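Local coordinates for sugar-binding transcriptional regulator, LacI family (Enterococcus faecalis, PDB 3CS3), which probably binds a sugar-like effector through its periplasmic-binding-protein-like domain and regulates transcription, as LacI-family repressors do, at residues T67-K75 / V85-I95; S118-E128 / I149-F158. All coordinates share one frame; numbering follows the deposited sequence. Where two conformers were deposited one is given.

Contact 1: residues T67-K75 / V85-I95. With SO4 (sulfate ion), chain B.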
loop_
_atom_site.group_PDB
_atom_site.type_symbol
_atom_site.label_atom_id
_atom_site.label_comp_id
_atom_site.label_asym_id
_atom_site.label_seq_id
_atom_site.Cartn_x
_atom_site.Cartn_y
_atom_site.Cartn_z
ATOM N N THR A 67 -16.729 4.977 2.945
ATOM C CA THR A 67 -17.264 4.940 4.310
ATOM C C THR A 67 -17.291 6.316 4.980
ATOM O O THR A 67 -17.918 6.479 6.028
ATOM C CB THR A 67 -16.474 3.976 5.219
ATOM O OG1 THR A 67 -15.125 4.433 5.356
ATOM C CG2 THR A 67 -16.487 2.569 4.657
ATOM N N PHE A 68 -16.590 7.286 4.390
ATOM C CA PHE A 68 -16.646 8.678 4.831
ATOM C C PHE A 68 -18.000 9.213 4.363
ATOM O O PHE A 68 -18.227 9.331 3.159
ATOM C CB PHE A 68 -15.492 9.470 4.202
ATOM C CG PHE A 68 -15.104 10.729 4.946
ATOM C CD1 PHE A 68 -13.776 10.963 5.272
ATOM C CD2 PHE A 68 -16.048 11.693 5.291
ATOM C CE1 PHE A 68 -13.397 12.124 5.938
ATOM C CE2 PHE A 68 -15.678 12.859 5.960
ATOM C CZ PHE A 68 -14.353 13.076 6.278
ATOM N N PRO A 69 -18.912 9.518 5.312
ATOM C CA PRO A 69 -20.293 9.878 4.968
ATOM C C PRO A 69 -20.378 11.257 4.340
ATOM O O PRO A 69 -19.692 12.173 4.795
ATOM C CB PRO A 69 -21.012 9.877 6.326
ATOM C CG PRO A 69 -20.062 9.218 7.283
ATOM C CD PRO A 69 -18.706 9.547 6.769
ATOM N N THR A 70 -21.208 11.379 3.303
ATOM C CA THR A 70 -21.409 12.625 2.550
ATOM C C THR A 70 -21.849 13.787 3.442
ATOM O O THR A 70 -21.347 14.904 3.295
ATOM C CB THR A 70 -22.418 12.424 1.385
ATOM O OG1 THR A 70 -21.996 11.321 0.575
ATOM C CG2 THR A 70 -22.514 13.662 0.501
ATOM N N LYS A 71 -22.757 13.513 4.379
ATOM C CA LYS A 71 -23.229 14.518 5.341
ATOM C C LYS A 71 -22.102 15.101 6.205
ATOM O O LYS A 71 -22.100 16.298 6.495
ATOM C CB LYS A 71 -24.358 13.953 6.210
ATOM C CG LYS A 71 -25.681 13.793 5.460
ATOM C CD LYS A 71 -26.768 13.169 6.332
ATOM C CE LYS A 71 -28.057 12.971 5.537
ATOM N NZ LYS A 71 -29.079 12.189 6.288
ATOM N N GLU A 72 -21.145 14.256 6.591
ATOM C CA GLU A 72 -19.915 14.700 7.260
ATOM C C GLU A 72 -19.028 15.560 6.360
ATOM O O GLU A 72 -18.351 16.469 6.849
ATOM C CB GLU A 72 -19.109 13.507 7.781
ATOM C CG GLU A 72 -18.976 13.434 9.295
ATOM C CD GLU A 72 -20.262 13.033 9.989
ATOM O OE1 GLU A 72 -20.858 13.897 10.671
ATOM O OE2 GLU A 72 -20.676 11.860 9.851
ATOM N N ILE A 73 -19.027 15.266 5.058
ATOM C CA ILE A 73 -18.240 16.038 4.086
ATOM C C ILE A 73 -18.823 17.443 3.934
ATOM O O ILE A 73 -18.089 18.427 4.018
ATOM C CB ILE A 73 -18.095 15.307 2.711
ATOM C CG1 ILE A 73 -17.300 14.010 2.885
ATOM C CG2 ILE A 73 -17.422 16.201 1.666
ATOM C CD1 ILE A 73 -17.033 13.245 1.609
ATOM N N GLU A 74 -20.142 17.523 3.754
ATOM C CA GLU A 74 -20.860 18.802 3.697
ATOM C C GLU A 74 -20.640 19.697 4.926
ATOM O O GLU A 74 -20.406 20.897 4.776
ATOM C CB GLU A 74 -22.357 18.584 3.459
ATOM C CG GLU A 74 -22.805 18.778 2.004
ATOM C CD GLU A 74 -23.322 17.509 1.339
ATOM O OE1 GLU A 74 -23.541 16.500 2.039
ATOM O OE2 GLU A 74 -23.533 17.530 0.108
ATOM N N LYS A 75 -20.702 19.106 6.122
ATOM C CA LYS A 75 -20.482 19.825 7.388
ATOM C C LYS A 75 -19.076 20.412 7.504
ATOM O O LYS A 75 -18.892 21.496 8.064
ATOM C CB LYS A 75 -20.731 18.909 8.589
ATOM C CG LYS A 75 -22.190 18.689 8.943
ATOM C CD LYS A 75 -22.306 17.780 10.158
ATOM C CE LYS A 75 -23.755 17.522 10.527
ATOM N NZ LYS A 75 -23.868 16.612 11.702
ATOM N N VAL A 85 -13.492 15.616 -3.815
ATOM C CA VAL A 85 -13.907 14.222 -3.734
ATOM C C VAL A 85 -13.467 13.450 -4.972
ATOM O O VAL A 85 -13.523 13.955 -6.098
ATOM C CB VAL A 85 -15.435 14.056 -3.480
ATOM C CG1 VAL A 85 -15.779 14.426 -2.046
ATOM C CG2 VAL A 85 -16.254 14.877 -4.454
ATOM N N LEU A 86 -13.001 12.229 -4.737
ATOM C CA LEU A 86 -12.492 11.365 -5.788
ATOM C C LEU A 86 -13.380 10.134 -5.935
ATOM O O LEU A 86 -13.088 9.233 -6.721
ATOM C CB LEU A 86 -11.066 10.919 -5.451
ATOM C CG LEU A 86 -9.959 11.919 -5.102
ATOM C CD1 LEU A 86 -8.628 11.190 -5.136
ATOM C CD2 LEU A 86 -9.916 13.116 -6.045
ATOM N N ASP A 87 -14.481 10.116 -5.189
ATOM C CA ASP A 87 -15.245 8.892 -4.981
ATOM C C ASP A 87 -16.757 9.037 -5.137
ATOM O O ASP A 87 -17.481 8.046 -5.019
ATOM C CB ASP A 87 -14.918 8.312 -3.592
ATOM C CG ASP A 87 -15.257 9.271 -2.445
ATOM O OD1 ASP A 87 -15.655 10.432 -2.683
ATOM O OD2 ASP A 87 -15.120 8.855 -1.280
ATOM N N ARG A 88 -17.221 10.266 -5.379
ATOM C CA ARG A 88 -18.652 10.580 -5.434
ATOM C C ARG A 88 -18.916 11.905 -6.143
ATOM O O ARG A 88 -17.987 12.684 -6.373
ATOM C CB ARG A 88 -19.247 10.630 -4.026
ATOM C CG ARG A 88 -18.847 11.845 -3.206
ATOM C CD ARG A 88 -19.071 11.598 -1.735
ATOM N NE ARG A 88 -18.009 10.772 -1.177
ATOM C CZ ARG A 88 -18.014 10.265 0.050
ATOM N NH1 ARG A 88 -16.987 9.544 0.466
ATOM N NH2 ARG A 88 -19.031 10.490 0.867
ATOM N N THR A 89 -20.181 12.151 -6.486
ATOM C CA THR A 89 -20.586 13.430 -7.077
ATOM C C THR A 89 -21.162 14.349 -6.014
ATOM O O THR A 89 -21.632 13.895 -4.967
ATOM C CB THR A 89 -21.632 13.282 -8.207
ATOM O OG1 THR A 89 -22.789 12.606 -7.705
ATOM C CG2 THR A 89 -21.059 12.519 -9.390
ATOM N N THR A 90 -21.131 15.644 -6.299
ATOM C CA THR A 90 -21.559 16.657 -5.348
ATOM C C THR A 90 -22.120 17.867 -6.089
ATOM O O THR A 90 -21.871 18.046 -7.285
ATOM C CB THR A 90 -20.390 17.080 -4.430
ATOM O OG1 THR A 90 -20.874 17.949 -3.400
ATOM C CG2 THR A 90 -19.297 17.788 -5.230
ATOM N N GLU A 91 -22.884 18.687 -5.375
ATOM C CA GLU A 91 -23.421 19.918 -5.932
ATOM C C GLU A 91 -23.162 21.070 -4.967
ATOM O O GLU A 91 -23.406 22.238 -5.285
ATOM C CB GLU A 91 -24.918 19.767 -6.219
ATOM C CG GLU A 91 -25.392 20.510 -7.466
ATOM C CD GLU A 91 -24.721 20.012 -8.741
ATOM O OE1 GLU A 91 -24.940 18.839 -9.115
ATOM O OE2 GLU A 91 -23.976 20.796 -9.366
ATOM N N HIS A 92 -22.647 20.715 -3.792
ATOM C CA HIS A 92 -22.345 21.657 -2.721
ATOM C C HIS A 92 -21.203 22.592 -3.105
ATOM O O HIS A 92 -20.276 22.200 -3.819
ATOM C CB HIS A 92 -21.990 20.881 -1.450
ATOM C CG HIS A 92 -22.045 21.700 -0.197
ATOM N ND1 HIS A 92 -20.918 22.202 0.416
ATOM C CD2 HIS A 92 -23.094 22.089 0.568
ATOM C CE1 HIS A 92 -21.268 22.870 1.500
ATOM N NE2 HIS A 92 -22.583 22.817 1.614
ATOM N N ARG A 93 -21.289 23.837 -2.646
ATOM C CA ARG A 93 -20.200 24.789 -2.822
ATOM C C ARG A 93 -19.054 24.405 -1.890
ATOM O O ARG A 93 -19.283 23.769 -0.856
ATOM C CB ARG A 93 -20.661 26.236 -2.585
ATOM C CG ARG A 93 -21.256 26.521 -1.209
ATOM C CD ARG A 93 -21.165 27.999 -0.868
ATOM N NE ARG A 93 -19.783 28.421 -0.635
ATOM C CZ ARG A 93 -19.399 29.677 -0.415
ATOM N NH1 ARG A 93 -18.115 29.947 -0.213
ATOM N NH2 ARG A 93 -20.287 30.664 -0.397
ATOM N N ASN A 94 -17.834 24.779 -2.279
ATOM C CA ASN A 94 -16.588 24.366 -1.606
ATOM C C ASN A 94 -16.150 22.915 -1.849
ATOM O O ASN A 94 -15.142 22.472 -1.301
ATOM C CB ASN A 94 -16.593 24.690 -0.102
ATOM C CG ASN A 94 -15.806 25.933 0.229
ATOM O OD1 ASN A 94 -14.781 26.225 -0.399
ATOM N ND2 ASN A 94 -16.270 26.669 1.231
ATOM N N ILE A 95 -16.903 22.183 -2.668
ATOM C CA ILE A 95 -16.528 20.824 -3.039
ATOM C C ILE A 95 -16.399 20.680 -4.556
ATOM O O ILE A 95 -17.228 21.189 -5.303
ATOM C CB ILE A 95 -17.490 19.752 -2.444
ATOM C CG1 ILE A 95 -17.769 20.034 -0.957
ATOM C CG2 ILE A 95 -16.890 18.351 -2.599
ATOM C CD1 ILE A 95 -18.838 19.160 -0.328
HETATM S S SO4 B . -17.584 27.429 -4.750
HETATM O O1 SO4 B . -18.525 28.390 -4.184
HETATM O O2 SO4 B . -16.615 27.051 -3.726
HETATM O O3 SO4 B . -18.318 26.254 -5.207
HETATM O O4 SO4 B . -16.880 28.035 -5.876
#

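Contact 2: residues S118-E128 / I149-F158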
loop_
_atom_site.group_PDB
_atom_site.type_symbol
_atom_site.label_atom_id
_atom_site.label_comp_id
_atom_site.label_asym_id
_atom_site.label_seq_id
_atom_site.Cartn_x
_atom_site.Cartn_y
_atom_site.Cartn_z
ATOM N N SER A 118 -19.441 -14.138 -24.823
ATOM C CA SER A 118 -19.664 -14.706 -23.497
ATOM C C SER A 118 -21.094 -15.200 -23.317
ATOM O O SER A 118 -22.042 -14.576 -23.793
ATOM C CB SER A 118 -19.330 -13.678 -22.419
ATOM O OG SER A 118 -17.970 -13.299 -22.502
ATOM N N LYS A 119 -21.235 -16.325 -22.623
ATOM C CA LYS A 119 -22.536 -16.944 -22.383
ATOM C C LYS A 119 -23.155 -16.478 -21.069
ATOM O O LYS A 119 -24.374 -16.505 -20.912
ATOM C CB LYS A 119 -22.416 -18.475 -22.411
ATOM C CG LYS A 119 -21.914 -19.054 -23.743
ATOM C CD LYS A 119 -22.892 -18.776 -24.884
ATOM C CE LYS A 119 -22.285 -19.095 -26.243
ATOM N NZ LYS A 119 -23.191 -18.688 -27.356
ATOM N N LYS A 120 -22.298 -16.083 -20.129
ATOM C CA LYS A 120 -22.698 -15.459 -18.869
ATOM C C LYS A 120 -21.504 -14.669 -18.334
ATOM O O LYS A 120 -20.356 -15.104 -18.454
ATOM C CB LYS A 120 -23.132 -16.501 -17.827
ATOM C CG LYS A 120 -24.050 -15.926 -16.748
ATOM C CD LYS A 120 -23.721 -16.435 -15.351
ATOM C CE LYS A 120 -24.467 -17.713 -15.010
ATOM N NZ LYS A 120 -24.434 -17.985 -13.544
ATOM N N VAL A 121 -21.773 -13.505 -17.752
ATOM C CA VAL A 121 -20.725 -12.695 -17.153
ATOM C C VAL A 121 -21.009 -12.544 -15.667
ATOM O O VAL A 121 -22.102 -12.158 -15.278
ATOM C CB VAL A 121 -20.595 -11.315 -17.843
ATOM C CG1 VAL A 121 -19.593 -10.419 -17.109
ATOM C CG2 VAL A 121 -20.153 -11.488 -19.285
ATOM N N LEU A 122 -20.025 -12.875 -14.838
ATOM C CA LEU A 122 -20.149 -12.690 -13.398
ATOM C C LEU A 122 -19.535 -11.342 -13.011
ATOM O O LEU A 122 -18.379 -11.061 -13.321
ATOM C CB LEU A 122 -19.537 -13.876 -12.631
ATOM C CG LEU A 122 -20.323 -15.197 -12.756
ATOM C CD1 LEU A 122 -19.870 -16.054 -13.936
ATOM C CD2 LEU A 122 -20.238 -16.015 -11.498
ATOM N N LEU A 123 -20.340 -10.496 -12.376
ATOM C CA LEU A 123 -19.934 -9.134 -12.060
ATOM C C LEU A 123 -19.573 -9.028 -10.590
ATOM O O LEU A 123 -20.446 -8.898 -9.734
ATOM C CB LEU A 123 -21.035 -8.122 -12.425
ATOM C CG LEU A 123 -21.533 -8.036 -13.879
ATOM C CD1 LEU A 123 -22.824 -7.223 -13.957
ATOM C CD2 LEU A 123 -20.478 -7.456 -14.828
ATOM N N LEU A 124 -18.275 -9.108 -10.306
ATOM C CA LEU A 124 -17.772 -8.983 -8.943
ATOM C C LEU A 124 -17.618 -7.496 -8.624
ATOM O O LEU A 124 -16.667 -6.839 -9.062
ATOM C CB LEU A 124 -16.451 -9.752 -8.795
ATOM C CG LEU A 124 -15.701 -9.829 -7.457
ATOM C CD1 LEU A 124 -16.624 -10.030 -6.247
ATOM C CD2 LEU A 124 -14.640 -10.929 -7.532
ATOM N N SER A 125 -18.586 -6.970 -7.884
ATOM C CA SER A 125 -18.661 -5.545 -7.631
ATOM C C SER A 125 -18.024 -5.189 -6.302
ATOM O O SER A 125 -17.726 -6.071 -5.497
ATOM C CB SER A 125 -20.120 -5.063 -7.668
ATOM O OG SER A 125 -20.847 -5.529 -6.549
ATOM N N GLY A 126 -17.806 -3.894 -6.086
ATOM C CA GLY A 126 -17.449 -3.381 -4.774
ATOM C C GLY A 126 -18.712 -3.068 -3.988
ATOM O O GLY A 126 -19.776 -3.623 -4.276
ATOM N N PRO A 127 -18.604 -2.171 -2.990
ATOM C CA PRO A 127 -19.717 -1.766 -2.128
ATOM C C PRO A 127 -20.838 -1.131 -2.940
ATOM O O PRO A 127 -20.575 -0.281 -3.794
ATOM C CB PRO A 127 -19.078 -0.731 -1.197
ATOM C CG PRO A 127 -17.621 -1.032 -1.244
ATOM C CD PRO A 127 -17.361 -1.469 -2.633
ATOM N N GLU A 128 -22.073 -1.551 -2.677
ATOM C CA GLU A 128 -23.217 -1.125 -3.484
ATOM C C GLU A 128 -23.618 0.330 -3.247
ATOM O O GLU A 128 -24.207 0.952 -4.127
ATOM C CB GLU A 128 -24.414 -2.080 -3.329
ATOM C CG GLU A 128 -25.166 -2.003 -2.005
ATOM C CD GLU A 128 -26.458 -2.804 -2.028
ATOM O OE1 GLU A 128 -26.401 -4.041 -1.853
ATOM O OE2 GLU A 128 -27.532 -2.193 -2.217
ATOM N N ILE A 149 -26.674 -10.942 -23.111
ATOM C CA ILE A 149 -25.800 -11.743 -22.255
ATOM C C ILE A 149 -26.299 -11.698 -20.815
ATOM O O ILE A 149 -26.458 -10.616 -20.249
ATOM C CB ILE A 149 -24.315 -11.290 -22.336
ATOM C CG1 ILE A 149 -23.802 -11.389 -23.772
ATOM C CG2 ILE A 149 -23.429 -12.128 -21.407
ATOM C CD1 ILE A 149 -22.539 -10.583 -24.040
ATOM N N PRO A 150 -26.591 -12.882 -20.237
ATOM C CA PRO A 150 -26.947 -13.028 -18.830
ATOM C C PRO A 150 -25.819 -12.613 -17.894
ATOM O O PRO A 150 -24.641 -12.657 -18.271
ATOM C CB PRO A 150 -27.199 -14.536 -18.667
ATOM C CG PRO A 150 -27.306 -15.082 -19.996
ATOM C CD PRO A 150 -26.631 -14.166 -20.955
ATOM N N TYR A 151 -26.190 -12.232 -16.677
ATOM C CA TYR A 151 -25.222 -11.853 -15.669
ATOM C C TYR A 151 -25.673 -12.204 -14.256
ATOM O O TYR A 151 -26.866 -12.325 -13.982
ATOM C CB TYR A 151 -24.859 -10.356 -15.775
ATOM C CG TYR A 151 -25.987 -9.367 -15.497
ATOM C CD1 TYR A 151 -26.615 -8.686 -16.539
ATOM C CD2 TYR A 151 -26.401 -9.092 -14.191
ATOM C CE1 TYR A 151 -27.633 -7.766 -16.289
ATOM C CE2 TYR A 151 -27.424 -8.191 -13.934
ATOM C CZ TYR A 151 -28.038 -7.534 -14.983
ATOM O OH TYR A 151 -29.040 -6.628 -14.714
ATOM N N GLU A 152 -24.696 -12.366 -13.371
ATOM C CA GLU A 152 -24.934 -12.438 -11.939
ATOM C C GLU A 152 -24.039 -11.402 -11.261
ATOM O O GLU A 152 -22.861 -11.280 -11.596
ATOM C CB GLU A 152 -24.643 -13.847 -11.412
ATOM C CG GLU A 152 -25.016 -14.043 -9.945
ATOM C CD GLU A 152 -25.159 -15.502 -9.545
ATOM O OE1 GLU A 152 -24.363 -16.351 -10.006
ATOM O OE2 GLU A 152 -26.076 -15.794 -8.749
ATOM N N ILE A 153 -24.612 -10.653 -10.324
ATOM C CA ILE A 153 -23.889 -9.653 -9.547
ATOM C C ILE A 153 -23.472 -10.267 -8.216
ATOM O O ILE A 153 -24.315 -10.728 -7.444
ATOM C CB ILE A 153 -24.762 -8.390 -9.292
ATOM C CG1 ILE A 153 -25.098 -7.698 -10.616
ATOM C CG2 ILE A 153 -24.066 -7.420 -8.326
ATOM C CD1 ILE A 153 -26.203 -6.672 -10.517
ATOM N N ILE A 154 -22.165 -10.282 -7.958
ATOM C CA ILE A 154 -21.632 -10.814 -6.707
ATOM C C ILE A 154 -21.004 -9.689 -5.906
ATOM O O ILE A 154 -20.091 -9.013 -6.378
ATOM C CB ILE A 154 -20.630 -11.955 -6.957
ATOM C CG1 ILE A 154 -21.341 -13.113 -7.654
ATOM C CG2 ILE A 154 -20.011 -12.446 -5.648
ATOM C CD1 ILE A 154 -20.481 -13.838 -8.607
ATOM N N GLN A 155 -21.522 -9.494 -4.694
ATOM C CA GLN A 155 -21.124 -8.403 -3.813
ATOM C C GLN A 155 -19.743 -8.630 -3.202
ATOM O O GLN A 155 -19.464 -9.698 -2.652
ATOM C CB GLN A 155 -22.170 -8.225 -2.706
ATOM C CG GLN A 155 -22.110 -6.889 -1.968
ATOM C CD GLN A 155 -22.554 -5.707 -2.822
ATOM O OE1 GLN A 155 -23.575 -5.759 -3.513
ATOM N NE2 GLN A 155 -21.786 -4.629 -2.766
ATOM N N GLY A 156 -18.885 -7.620 -3.330
ATOM C CA GLY A 156 -17.576 -7.579 -2.675
ATOM C C GLY A 156 -17.414 -6.224 -2.019
ATOM O O GLY A 156 -18.390 -5.489 -1.872
ATOM N N ASP A 157 -16.191 -5.884 -1.623
ATOM C CA ASP A 157 -15.946 -4.620 -0.917
ATOM C C ASP A 157 -14.664 -3.904 -1.354
ATOM O O ASP A 157 -14.111 -3.091 -0.599
ATOM C CB ASP A 157 -15.973 -4.833 0.609
ATOM C CG ASP A 157 -15.037 -5.948 1.076
ATOM O OD1 ASP A 157 -14.052 -6.256 0.376
ATOM O OD2 ASP A 157 -15.286 -6.513 2.163
ATOM N N PHE A 158 -14.212 -4.229 -2.568
ATOM C CA PHE A 158 -12.969 -3.729 -3.189
ATOM C C PHE A 158 -11.674 -4.334 -2.626
ATOM O O PHE A 158 -10.593 -4.106 -3.171
ATOM C CB PHE A 158 -12.893 -2.189 -3.212
ATOM C CG PHE A 158 -13.712 -1.541 -4.300
ATOM C CD1 PHE A 158 -13.842 -2.135 -5.558
ATOM C CD2 PHE A 158 -14.318 -0.307 -4.078
ATOM C CE1 PHE A 158 -14.594 -1.520 -6.568
ATOM C CE2 PHE A 158 -15.070 0.314 -5.080
ATOM C CZ PHE A 158 -15.204 -0.294 -6.328
#

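Contact 1: residues T67-K75 / V85-I95
Arg88, in the loop after strand 82-85, reaches the start of helix 70-78 and grips the carbonyl of Phe68 end-on: NH2 and NH1 both donate to Phe68 O, at 2.7 and 3.0 Å, with the oxygen almost in the guanidinium plane. The NH1 bond lies in the carbonyl plane on a lone pair, the NH2 bond is tilted from it. NH2 also donates to Thr70 OG1 at 3.1 Å, so one nitrogen serves both Phe68, the residue before the N-cap Pro69, and Thr70 in the first helical turn. Over the centre of one guanidinium face sits the methyl CD1 of Ile73, 3.5 Å from Arg88 CZ.

Further along the helix carbon contacts take over. Ile73 CD1 also touches Val85 CG1, while its other branch, CG2, meets Ile95 CD1 at 3.8 Å, the side chains crossing at about a right angle. Glu74 lays CG, not its carboxylate, over the His92 ring, a CH-pi contact 3.9 Å from the centroid and offset toward the rim; its carboxylate is turned 76° from the ring.

A second shell fixes the arginine. Asp87 takes Arg88 NE on OD1 and Arg88 NH1 on OD2 in a side-on salt bridge, both bonds nearly straight but arriving from above the carboxylate plane. A bend in the Arg88 chain (chi3 78°) helps turn its guanidinium between Asp87 and Phe68 O. Asp87 OD2 in turn accepts from the backbone N of Asp65. At the far end of the loop, in the type II turn 92-95, Asn94 N binds a sulfate, probably from the crystallisation liquor, which Arg96 also holds. Helix 70-78 thus packs against the connection between the adjacent parallel strands 82-85 and 95-100, while Phe68 leans away onto Ile63 of strand 60-64 and the ring of Tyr14.

Contact 2: residues S118-E128 / I149-F158
Strands 121-125 and 151-155 pair in parallel through five backbone hydrogen bonds, from Val121 N to Pro150 O through to Ser125 N to Ile154 O; the straightest, Leu123 N to Glu152 O, spans 2.8 Å at 177°. The packing is tight where Leu122 CD2 meets Ile154 CD1 at 3.6 Å, and helix 160-170 covers this pair with Ile170. On the other face Leu123 CD1 touches both Tyr151 CD2 (4.0 Å) and Ile153 CG1, and Tyr151 lies against helix 131-146.

Beyond the strands the Phe158 ring takes Gly126 CA (3.9 Å to the centroid) and Pro127 CD over one face. Phe158 lies beside a bound glycerol, which may mark a pocket.

Toward solvent the face of Leu122 and Ile154 loosens: Lys120 NZ is hydrogen-bonded to Gln175 and makes only a long salt bridge, 3.9 Å, to Glu152 OE1. At the other rim Gln155, bent at chi2 (70°), brings NE2 to 2.7 Å from Gly126 O, at an angle too poor for a hydrogen bond, beside the poorly ordered Glu128.

With helix 131-146 joining them, the two strands form a beta-alpha-beta crossover at the edge of a four-stranded parallel sheet, the Rossmann-like architecture of type I periplasmic binding proteins.

Overall arrangement
The two contacts come in series along the chain, contact 1 closing before contact 2 opens, and their centres lie about 27 Å apart; their nearest atoms are about 7 Å apart and do not touch. Contact 1 flanks the mixed seven-stranded sheet, beside its parallel strands 60-64, 82-85 and 95-100. Contact 2 joins the outermost strand, 151-155, to its neighbour 121-125 in the separate four-stranded parallel sheet, reached through helix 102-115. The two sheets are the cores of the two lobes of a periplasmic-binding-protein-like fold. In LacI-family regulators the effector typically binds in the cleft between such lobes, and Pro127 of contact 2 touches Trp66, the residue just before contact 1.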